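B- and T-lymphocyte attenuator (Mus musculus, PDB 1XAU) acts as an inhibitory lymphocyte receptor that recognises TNFRSF14/HVEM and dampens antigen receptor signalling through the phosphatases SHP-1 and SHP-2. Local coordinates at residues N46-W57 against S89-T98; L60-S69 against V80-L88. All blocks are in the same frame, centred on the assembly; numbering follows the deposited sequence.

Both contacts pair antiparallel strands of one immunoglobulin domain, V-type by sequence class, each in a different sheet of the sandwich. Contact 1 lies nearer the middle, its centre about 7 Å from the chain centre, and joins two inner strands; contact 2, about 10 Å out, includes 66-71, an edge strand of the other sheet. They meet between the sheets, where W49 packs against L81 and Y94 against F83, with D90 and L60 at the margin; W49 and L60 also share a probable backbone hydrogen bond. Disulfide, tryptophan and tyrosine-corner chemistry marks contact 1. Contact 2 has a leucine-phenylalanine cluster on its inward side and a histidine-tyrosine pair on the other, with waters at Q65 and K84.

Contact 1: N46-W57 against S89-T98; sequences NVTWCKHNGTIW and SDNGSYSCST
Strands C and F of the immunoglobulin fold meet here; W49 and C96 supply two members of the family's core, the third being C36 of strand 32-39, to which C96 is disulfide-bonded. The strands run antiparallel, at 150° between their directions. Backbone bonds fix the register: T48 N to S97 O and C50 N to S95 O, each returned by the partner's N-H, then H52 N to S93 O at 3.0 Å. At the far end T98 OG1 donates to N46 O at 2.7 Å, coming from above the carbonyl plane.

On the inward face, C96 CB sits over the W49 six-membered ring, 4.2 Å from its centroid and only 9° off the normal. The indole thus lies against the bridge that ties the two sheets together, though C96 SG is a long 5.0 Å from the W49 six-membered ring centroid. Beside it, Y94 reaches back along its own strand, and its OH donates to D90 O at 2.7 Å, a tyrosine corner in the DxGxYxC sequence. K51, fully extended with CG anti to the backbone N (chi1 180°), runs alongside Y94, its CG 4.2 Å from the ring centroid and over the face. Its NZ bonds to a water at 3.0 Å; that water also donates to Y94 OH and D90 OD1, while D90 OD2 accepts from H87 N.

On the other face, the W57 ring covers S95, whose OG lies 3.5 Å from W57 CE3. W57 is a changed residue, and the disulfide C50 makes to this position in the natural protein is absent.

Along the inward face the chemistry changes from apolar packing at W49 and C96 to a water-bridged lysine beside Y94, its charge probably eased by D90 nearby; the outer face carries C50, S95 and W57.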
loop_
_atom_site.group_PDB
_atom_site.type_symbol
_atom_site.label_atom_id
_atom_site.label_comp_id
_atom_site.label_asym_id
_atom_site.label_seq_id
_atom_site.Cartn_x
_atom_site.Cartn_y
_atom_site.Cartn_z
ATOM N N ASN A 46 0.209 -2.057 -12.798
ATOM C CA ASN A 46 1.232 -1.158 -12.222
ATOM C C ASN A 46 0.403 -0.571 -11.068
ATOM O O ASN A 46 -0.541 0.174 -11.281
ATOM C CB ASN A 46 1.584 -0.011 -13.181
ATOM C CG ASN A 46 2.638 0.954 -12.603
ATOM O OD1 ASN A 46 3.158 0.781 -11.475
ATOM N ND2 ASN A 46 3.004 1.957 -13.400
ATOM N N VAL A 47 0.781 -0.905 -9.860
ATOM C CA VAL A 47 0.025 -0.432 -8.720
ATOM C C VAL A 47 0.798 0.661 -8.009
ATOM O O VAL A 47 2.027 0.564 -7.968
ATOM C CB VAL A 47 -0.129 -1.564 -7.741
ATOM C CG1 VAL A 47 -0.942 -1.087 -6.471
ATOM C CG2 VAL A 47 -0.896 -2.740 -8.443
ATOM N N THR A 48 0.103 1.644 -7.468
ATOM C CA THR A 48 0.816 2.707 -6.756
ATOM C C THR A 48 0.236 2.931 -5.368
ATOM O O THR A 48 -0.880 2.571 -5.125
ATOM C CB THR A 48 0.819 4.018 -7.556
ATOM O OG1 THR A 48 -0.487 4.484 -7.723
ATOM C CG2 THR A 48 1.301 3.772 -9.004
ATOM N N TRP A 49 1.001 3.523 -4.464
ATOM C CA TRP A 49 0.476 3.738 -3.114
ATOM C C TRP A 49 0.038 5.188 -3.036
ATOM O O TRP A 49 0.649 6.079 -3.674
ATOM C CB TRP A 49 1.584 3.513 -2.076
ATOM C CG TRP A 49 1.828 2.036 -1.850
ATOM C CD1 TRP A 49 2.775 1.211 -2.465
ATOM C CD2 TRP A 49 1.075 1.209 -0.995
ATOM N NE1 TRP A 49 2.644 -0.084 -1.992
ATOM C CE2 TRP A 49 1.610 -0.117 -1.090
ATOM C CE3 TRP A 49 -0.020 1.451 -0.142
ATOM C CZ2 TRP A 49 1.095 -1.178 -0.344
ATOM C CZ3 TRP A 49 -0.534 0.408 0.596
ATOM C CH2 TRP A 49 0.043 -0.924 0.501
ATOM N N CYS A 50 -0.958 5.413 -2.194
ATOM C CA CYS A 50 -1.490 6.741 -1.960
ATOM C C CYS A 50 -1.561 6.949 -0.450
ATOM O O CYS A 50 -1.687 5.987 0.300
ATOM C CB CYS A 50 -2.934 6.898 -2.450
ATOM S SG CYS A 50 -3.187 6.533 -4.198
ATOM N N LYS A 51 -1.494 8.210 -0.010
ATOM C CA LYS A 51 -1.599 8.482 1.412
ATOM C C LYS A 51 -2.586 9.655 1.533
ATOM O O LYS A 51 -2.506 10.599 0.748
ATOM C CB LYS A 51 -0.263 8.894 2.008
ATOM C CG LYS A 51 -0.358 9.192 3.528
ATOM C CD LYS A 51 1.047 9.522 4.147
ATOM C CE LYS A 51 0.942 9.818 5.641
ATOM N NZ LYS A 51 2.271 10.220 6.212
ATOM N N HIS A 52 -3.478 9.600 2.488
ATOM C CA HIS A 52 -4.476 10.677 2.645
ATOM C C HIS A 52 -3.834 11.882 3.298
ATOM O O HIS A 52 -3.157 11.694 4.333
ATOM C CB HIS A 52 -5.590 10.187 3.522
ATOM C CG HIS A 52 -6.872 10.959 3.373
ATOM N ND1 HIS A 52 -7.289 11.911 4.297
ATOM C CD2 HIS A 52 -7.821 10.925 2.399
ATOM C CE1 HIS A 52 -8.438 12.434 3.887
ATOM N NE2 HIS A 52 -8.785 11.861 2.735
ATOM N N ASN A 53 -4.026 13.081 2.731
ATOM C CA ASN A 53 -3.347 14.240 3.317
ATOM C C ASN A 53 -4.217 15.042 4.237
ATOM O O ASN A 53 -3.907 16.217 4.516
ATOM C CB ASN A 53 -2.802 15.163 2.228
ATOM C CG ASN A 53 -3.899 15.834 1.437
ATOM O OD1 ASN A 53 -5.094 15.668 1.748
ATOM N ND2 ASN A 53 -3.518 16.576 0.402
ATOM N N GLY A 54 -5.315 14.464 4.674
ATOM C CA GLY A 54 -6.187 15.231 5.544
ATOM C C GLY A 54 -7.470 15.626 4.850
ATOM O O GLY A 54 -8.546 15.730 5.507
ATOM N N THR A 55 -7.396 15.871 3.537
ATOM C CA THR A 55 -8.629 16.168 2.787
ATOM C C THR A 55 -8.811 15.226 1.592
ATOM O O THR A 55 -9.950 14.770 1.326
ATOM C CB THR A 55 -8.660 17.610 2.331
ATOM O OG1 THR A 55 -7.432 17.886 1.641
ATOM C CG2 THR A 55 -8.821 18.554 3.604
ATOM N N ILE A 56 -7.711 14.860 0.930
ATOM C CA ILE A 56 -7.807 13.965 -0.215
ATOM C C ILE A 56 -6.700 12.899 -0.261
ATOM O O ILE A 56 -5.724 12.965 0.502
ATOM C CB ILE A 56 -7.668 14.706 -1.522
ATOM C CG1 ILE A 56 -6.356 15.495 -1.494
ATOM C CG2 ILE A 56 -8.947 15.640 -1.754
ATOM C CD1 ILE A 56 -6.077 16.236 -2.777
ATOM N N TRP A 57 -6.856 11.958 -1.184
ATOM C CA TRP A 57 -5.851 10.920 -1.334
ATOM C C TRP A 57 -4.834 11.425 -2.347
ATOM O O TRP A 57 -5.229 11.945 -3.421
ATOM C CB TRP A 57 -6.511 9.622 -1.848
ATOM C CG TRP A 57 -7.270 8.896 -0.799
ATOM C CD1 TRP A 57 -8.652 8.914 -0.579
ATOM C CD2 TRP A 57 -6.709 8.050 0.197
ATOM N NE1 TRP A 57 -8.954 8.100 0.519
ATOM C CE2 TRP A 57 -7.777 7.566 1.000
ATOM C CE3 TRP A 57 -5.390 7.648 0.502
ATOM C CZ2 TRP A 57 -7.567 6.679 2.083
ATOM C CZ3 TRP A 57 -5.203 6.758 1.587
ATOM C CH2 TRP A 57 -6.280 6.290 2.345
ATOM N N SER A 89 6.302 10.911 11.369
ATOM C CA SER A 89 5.600 11.594 10.292
ATOM C C SER A 89 4.875 10.627 9.314
ATOM O O SER A 89 4.087 11.077 8.437
ATOM C CB SER A 89 6.565 12.462 9.463
ATOM O OG SER A 89 7.625 11.661 9.011
ATOM N N ASP A 90 5.192 9.327 9.408
ATOM C CA ASP A 90 4.551 8.307 8.571
ATOM C C ASP A 90 3.182 7.895 9.066
ATOM O O ASP A 90 2.513 7.120 8.407
ATOM C CB ASP A 90 5.501 7.069 8.413
ATOM C CG ASP A 90 6.797 7.449 7.648
ATOM O OD1 ASP A 90 6.682 8.103 6.543
ATOM O OD2 ASP A 90 7.933 7.151 8.126
ATOM N N ASN A 91 2.787 8.365 10.243
ATOM C CA ASN A 91 1.457 8.078 10.801
ATOM C C ASN A 91 0.415 8.483 9.729
ATOM O O ASN A 91 0.592 9.519 9.044
ATOM C CB ASN A 91 1.259 9.003 11.975
ATOM C CG ASN A 91 0.232 8.533 12.912
ATOM O OD1 ASN A 91 0.503 7.716 13.812
ATOM N ND2 ASN A 91 -1.014 9.071 12.739
ATOM N N GLY A 92 -0.638 7.726 9.553
ATOM C CA GLY A 92 -1.613 8.158 8.530
ATOM C C GLY A 92 -2.325 7.003 7.879
ATOM O O GLY A 92 -2.142 5.831 8.312
ATOM N N SER A 93 -3.108 7.284 6.825
ATOM C CA SER A 93 -3.943 6.276 6.139
ATOM C C SER A 93 -3.394 6.065 4.752
ATOM O O SER A 93 -3.060 7.059 4.093
ATOM C CB SER A 93 -5.431 6.768 6.020
ATOM O OG SER A 93 -6.027 6.828 7.300
ATOM N N TYR A 94 -3.233 4.794 4.340
ATOM C CA TYR A 94 -2.629 4.471 3.049
ATOM C C TYR A 94 -3.590 3.588 2.205
ATOM O O TYR A 94 -4.422 2.887 2.747
ATOM C CB TYR A 94 -1.339 3.667 3.321
ATOM C CG TYR A 94 -0.260 4.473 4.036
ATOM C CD1 TYR A 94 0.734 5.075 3.298
ATOM C CD2 TYR A 94 -0.278 4.652 5.423
ATOM C CE1 TYR A 94 1.725 5.837 3.914
ATOM C CE2 TYR A 94 0.698 5.444 6.074
ATOM C CZ TYR A 94 1.700 6.026 5.280
ATOM O OH TYR A 94 2.757 6.803 5.780
ATOM N N SER A 95 -3.466 3.620 0.899
ATOM C CA SER A 95 -4.301 2.715 0.055
ATOM C C SER A 95 -3.473 2.484 -1.191
ATOM O O SER A 95 -2.504 3.233 -1.442
ATOM C CB SER A 95 -5.668 3.378 -0.339
ATOM O OG SER A 95 -5.461 4.577 -1.093
ATOM N N CYS A 96 -3.845 1.494 -2.009
ATOM C CA CYS A 96 -3.117 1.250 -3.255
ATOM C C CYS A 96 -4.152 1.406 -4.408
ATOM O O CYS A 96 -5.373 1.287 -4.187
ATOM C CB CYS A 96 -2.398 -0.169 -3.214
ATOM S SG CYS A 96 -3.557 -1.487 -2.630
ATOM N N SER A 97 -3.690 1.749 -5.599
ATOM C CA SER A 97 -4.651 1.926 -6.706
ATOM C C SER A 97 -3.942 1.589 -7.989
ATOM O O SER A 97 -2.706 1.500 -8.054
ATOM C CB SER A 97 -5.191 3.367 -6.832
ATOM O OG SER A 97 -4.106 4.263 -6.812
ATOM N N THR A 98 -4.731 1.393 -9.037
ATOM C CA THR A 98 -4.099 1.106 -10.281
ATOM C C THR A 98 -5.059 1.575 -11.373
ATOM O O THR A 98 -6.257 1.573 -11.173
ATOM C CB THR A 98 -3.783 -0.418 -10.433
ATOM O OG1 THR A 98 -3.135 -0.633 -11.705
ATOM C CG2 THR A 98 -5.042 -1.248 -10.446
HETATM O O HOH W 1 4.463 8.585 4.926
HETATM O O HOH W 2 -3.003 10.092 6.428
#

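Contact 2: L60-S69 against V80-L88; sequences LEVGPQLYTS and VLHFKPIHL
L66 and F83, T68 and L81 form the non-hydrogen-bonded pairs between strands 66-69 and 80-83, and Y67-H82 and S69-V80 the hydrogen-bonded ones. Backbone bonds set this register: H82 N reaches Y67 O at 2.8 Å, and V80 N reaches S69 O. Beyond them, K84 N continues to Q65 O at 2.9 Å, where a water also links Q65 O to P85 O.

Apolar contacts gather on the inward side. L66 CD1 lies over the F83 ring face, 3.8 Å from its centroid, while L60 and L81 meet tip to tip, tightly, with CD2 3.4 Å from CD2.

Aromatic and polar contacts occupy the other side. The Y67 and H82 rings are near parallel, 14° apart, but slid so they barely overlap: H82 CB lies over the phenol face, the imidazole CG-CD2 edge near Y67 CE1. With CG between N and the carbonyl carbon (chi1 65°), Y67 swings across its partner. H82 NE2 shares a hydrogen bond with S69 OG at 2.8 Å, at the imidazole edge, helping fix the ring's rotation. V80 CG1 covers one face of that ring.

This is the D-E hairpin at the edge of the ABED sheet of the immunoglobulin sandwich.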
loop_
_atom_site.group_PDB
_atom_site.type_symbol
_atom_site.label_atom_id
_atom_site.label_comp_id
_atom_site.label_asym_id
_atom_site.label_seq_id
_atom_site.Cartn_x
_atom_site.Cartn_y
_atom_site.Cartn_z
ATOM N N LEU A 60 1.804 8.768 -3.119
ATOM C CA LEU A 60 2.849 8.731 -2.119
ATOM C C LEU A 60 4.206 8.876 -2.772
ATOM O O LEU A 60 4.528 8.165 -3.725
ATOM C CB LEU A 60 2.782 7.404 -1.349
ATOM C CG LEU A 60 3.845 7.234 -0.277
ATOM C CD1 LEU A 60 3.594 8.313 0.818
ATOM C CD2 LEU A 60 3.769 5.833 0.393
ATOM N N GLU A 61 4.989 9.792 -2.264
ATOM C CA GLU A 61 6.355 9.988 -2.793
ATOM C C GLU A 61 7.322 8.987 -2.122
ATOM O O GLU A 61 7.324 8.884 -0.884
ATOM C CB GLU A 61 6.793 11.412 -2.480
ATOM C CG GLU A 61 8.174 11.769 -3.036
ATOM C CD GLU A 61 8.472 13.280 -2.669
ATOM O OE1 GLU A 61 8.244 13.627 -1.470
ATOM O OE2 GLU A 61 8.895 14.055 -3.543
ATOM N N VAL A 62 8.098 8.268 -2.925
ATOM C CA VAL A 62 9.044 7.312 -2.376
ATOM C C VAL A 62 10.425 7.942 -2.377
ATOM O O VAL A 62 10.599 9.038 -2.949
ATOM C CB VAL A 62 8.968 5.999 -3.088
ATOM C CG1 VAL A 62 7.568 5.341 -2.724
ATOM C CG2 VAL A 62 9.084 6.181 -4.632
ATOM N N GLY A 63 11.419 7.309 -1.739
ATOM C CA GLY A 63 12.738 7.949 -1.677
ATOM C C GLY A 63 13.739 7.091 -0.961
ATOM O O GLY A 63 13.541 5.885 -0.954
ATOM N N PRO A 64 14.790 7.669 -0.352
ATOM C CA PRO A 64 15.784 6.797 0.324
ATOM C C PRO A 64 15.347 5.942 1.481
ATOM O O PRO A 64 16.031 5.006 1.822
ATOM C CB PRO A 64 16.918 7.778 0.706
ATOM C CG PRO A 64 16.162 8.991 1.174
ATOM C CD PRO A 64 14.958 9.091 0.082
ATOM N N GLN A 65 14.209 6.223 2.064
ATOM C CA GLN A 65 13.739 5.441 3.205
ATOM C C GLN A 65 12.330 4.877 2.967
ATOM O O GLN A 65 11.666 4.516 3.929
ATOM C CB GLN A 65 13.744 6.385 4.404
ATOM C CG GLN A 65 15.168 6.880 4.699
ATOM C CD GLN A 65 15.200 7.688 5.994
ATOM O OE1 GLN A 65 14.348 8.540 6.209
ATOM N NE2 GLN A 65 16.182 7.419 6.849
ATOM N N LEU A 66 11.883 4.817 1.717
ATOM C CA LEU A 66 10.504 4.349 1.444
ATOM C C LEU A 66 10.574 3.766 0.038
ATOM O O LEU A 66 10.901 4.523 -0.939
ATOM C CB LEU A 66 9.532 5.515 1.392
ATOM C CG LEU A 66 8.059 5.155 1.423
ATOM C CD1 LEU A 66 7.759 4.317 2.615
ATOM C CD2 LEU A 66 7.196 6.510 1.411
ATOM N N TYR A 67 10.249 2.482 -0.108
ATOM C CA TYR A 67 10.364 1.853 -1.423
ATOM C C TYR A 67 9.344 0.753 -1.532
ATOM O O TYR A 67 8.728 0.381 -0.538
ATOM C CB TYR A 67 11.812 1.320 -1.688
ATOM C CG TYR A 67 12.208 0.194 -0.752
ATOM C CD1 TYR A 67 11.999 -1.137 -1.135
ATOM C CD2 TYR A 67 12.822 0.442 0.468
ATOM C CE1 TYR A 67 12.392 -2.186 -0.335
ATOM C CE2 TYR A 67 13.252 -0.637 1.313
ATOM C CZ TYR A 67 13.031 -1.926 0.910
ATOM O OH TYR A 67 13.392 -2.975 1.777
ATOM N N THR A 68 9.190 0.194 -2.743
ATOM C CA THR A 68 8.173 -0.822 -2.939
ATOM C C THR A 68 8.762 -2.098 -3.488
ATOM O O THR A 68 9.936 -2.137 -3.991
ATOM C CB THR A 68 7.066 -0.348 -3.917
ATOM O OG1 THR A 68 7.626 -0.145 -5.224
ATOM C CG2 THR A 68 6.432 1.026 -3.480
ATOM N N SER A 69 8.002 -3.172 -3.362
ATOM C CA SER A 69 8.455 -4.457 -3.937
ATOM C C SER A 69 7.211 -5.323 -4.154
ATOM O O SER A 69 6.091 -5.056 -3.636
ATOM C CB SER A 69 9.406 -5.223 -2.996
ATOM O OG SER A 69 8.758 -5.869 -1.913
ATOM N N VAL A 80 4.056 -4.402 -1.869
ATOM C CA VAL A 80 4.438 -3.971 -0.552
ATOM C C VAL A 80 5.087 -2.602 -0.502
ATOM O O VAL A 80 5.840 -2.266 -1.416
ATOM C CB VAL A 80 5.474 -5.007 -0.100
ATOM C CG1 VAL A 80 5.839 -4.821 1.334
ATOM C CG2 VAL A 80 4.868 -6.409 -0.358
ATOM N N LEU A 81 4.802 -1.855 0.549
ATOM C CA LEU A 81 5.416 -0.547 0.810
ATOM C C LEU A 81 6.319 -0.779 2.015
ATOM O O LEU A 81 5.850 -1.152 3.113
ATOM C CB LEU A 81 4.320 0.502 1.082
ATOM C CG LEU A 81 4.919 1.869 1.453
ATOM C CD1 LEU A 81 5.609 2.465 0.168
ATOM C CD2 LEU A 81 3.791 2.795 1.967
ATOM N N HIS A 82 7.609 -0.474 1.870
ATOM C CA HIS A 82 8.595 -0.712 2.955
ATOM C C HIS A 82 9.110 0.602 3.515
ATOM O O HIS A 82 9.612 1.440 2.752
ATOM C CB HIS A 82 9.810 -1.400 2.394
ATOM C CG HIS A 82 9.519 -2.710 1.744
ATOM N ND1 HIS A 82 9.621 -3.901 2.412
ATOM C CD2 HIS A 82 9.212 -3.015 0.461
ATOM C CE1 HIS A 82 9.385 -4.897 1.563
ATOM N NE2 HIS A 82 9.139 -4.390 0.375
ATOM N N PHE A 83 9.005 0.793 4.811
ATOM C CA PHE A 83 9.513 1.990 5.457
ATOM C C PHE A 83 10.849 1.561 6.117
ATOM O O PHE A 83 10.870 0.648 6.993
ATOM C CB PHE A 83 8.570 2.428 6.590
ATOM C CG PHE A 83 7.180 2.784 6.132
ATOM C CD1 PHE A 83 6.842 4.133 5.995
ATOM C CD2 PHE A 83 6.236 1.805 5.853
ATOM C CE1 PHE A 83 5.529 4.500 5.576
ATOM C CE2 PHE A 83 4.910 2.159 5.411
ATOM C CZ PHE A 83 4.585 3.538 5.285
ATOM N N LYS A 84 11.935 2.241 5.760
ATOM C CA LYS A 84 13.276 1.883 6.207
ATOM C C LYS A 84 14.027 3.118 6.672
ATOM O O LYS A 84 14.830 3.690 5.905
ATOM C CB LYS A 84 14.034 1.265 5.014
ATOM C CG LYS A 84 15.448 0.715 5.360
ATOM C CD LYS A 84 16.080 -0.067 4.191
ATOM C CE LYS A 84 17.621 -0.335 4.482
ATOM N NZ LYS A 84 18.163 -1.630 3.807
ATOM N N PRO A 85 13.764 3.559 7.898
ATOM C CA PRO A 85 12.811 2.962 8.845
ATOM C C PRO A 85 11.568 3.818 8.811
ATOM O O PRO A 85 11.546 4.834 8.116
ATOM C CB PRO A 85 13.507 3.168 10.197
ATOM C CG PRO A 85 14.128 4.516 10.041
ATOM C CD PRO A 85 14.623 4.563 8.559
ATOM N N ILE A 86 10.574 3.463 9.618
ATOM C CA ILE A 86 9.379 4.246 9.738
ATOM C C ILE A 86 9.566 5.414 10.733
ATOM O O ILE A 86 10.416 5.336 11.661
ATOM C CB ILE A 86 8.180 3.376 10.139
ATOM C CG1 ILE A 86 6.924 4.238 9.926
ATOM C CG2 ILE A 86 8.303 2.914 11.611
ATOM C CD1 ILE A 86 5.738 3.325 9.805
ATOM N N HIS A 87 8.892 6.526 10.472
ATOM C CA HIS A 87 9.050 7.701 11.331
ATOM C C HIS A 87 7.723 8.171 11.863
ATOM O O HIS A 87 6.651 7.814 11.341
ATOM C CB HIS A 87 9.647 8.894 10.550
ATOM C CG HIS A 87 10.830 8.564 9.696
ATOM N ND1 HIS A 87 10.739 8.404 8.319
ATOM C CD2 HIS A 87 12.132 8.366 10.015
ATOM C CE1 HIS A 87 11.939 8.108 7.838
ATOM N NE2 HIS A 87 12.796 8.083 8.847
ATOM N N LEU A 88 7.744 9.029 12.898
ATOM C CA LEU A 88 6.463 9.556 13.374
ATOM C C LEU A 88 5.649 10.201 12.276
ATOM O O LEU A 88 4.397 10.053 12.257
ATOM C CB LEU A 88 6.645 10.618 14.525
ATOM C CG LEU A 88 7.157 9.985 15.826
ATOM C CD1 LEU A 88 7.788 11.126 16.769
ATOM C CD2 LEU A 88 5.973 9.273 16.552
HETATM O O HOH W 3 10.248 5.659 5.841
HETATM O O HOH W 4 15.883 8.761 9.591
HETATM O O HOH W 5 16.681 -2.720 1.120
#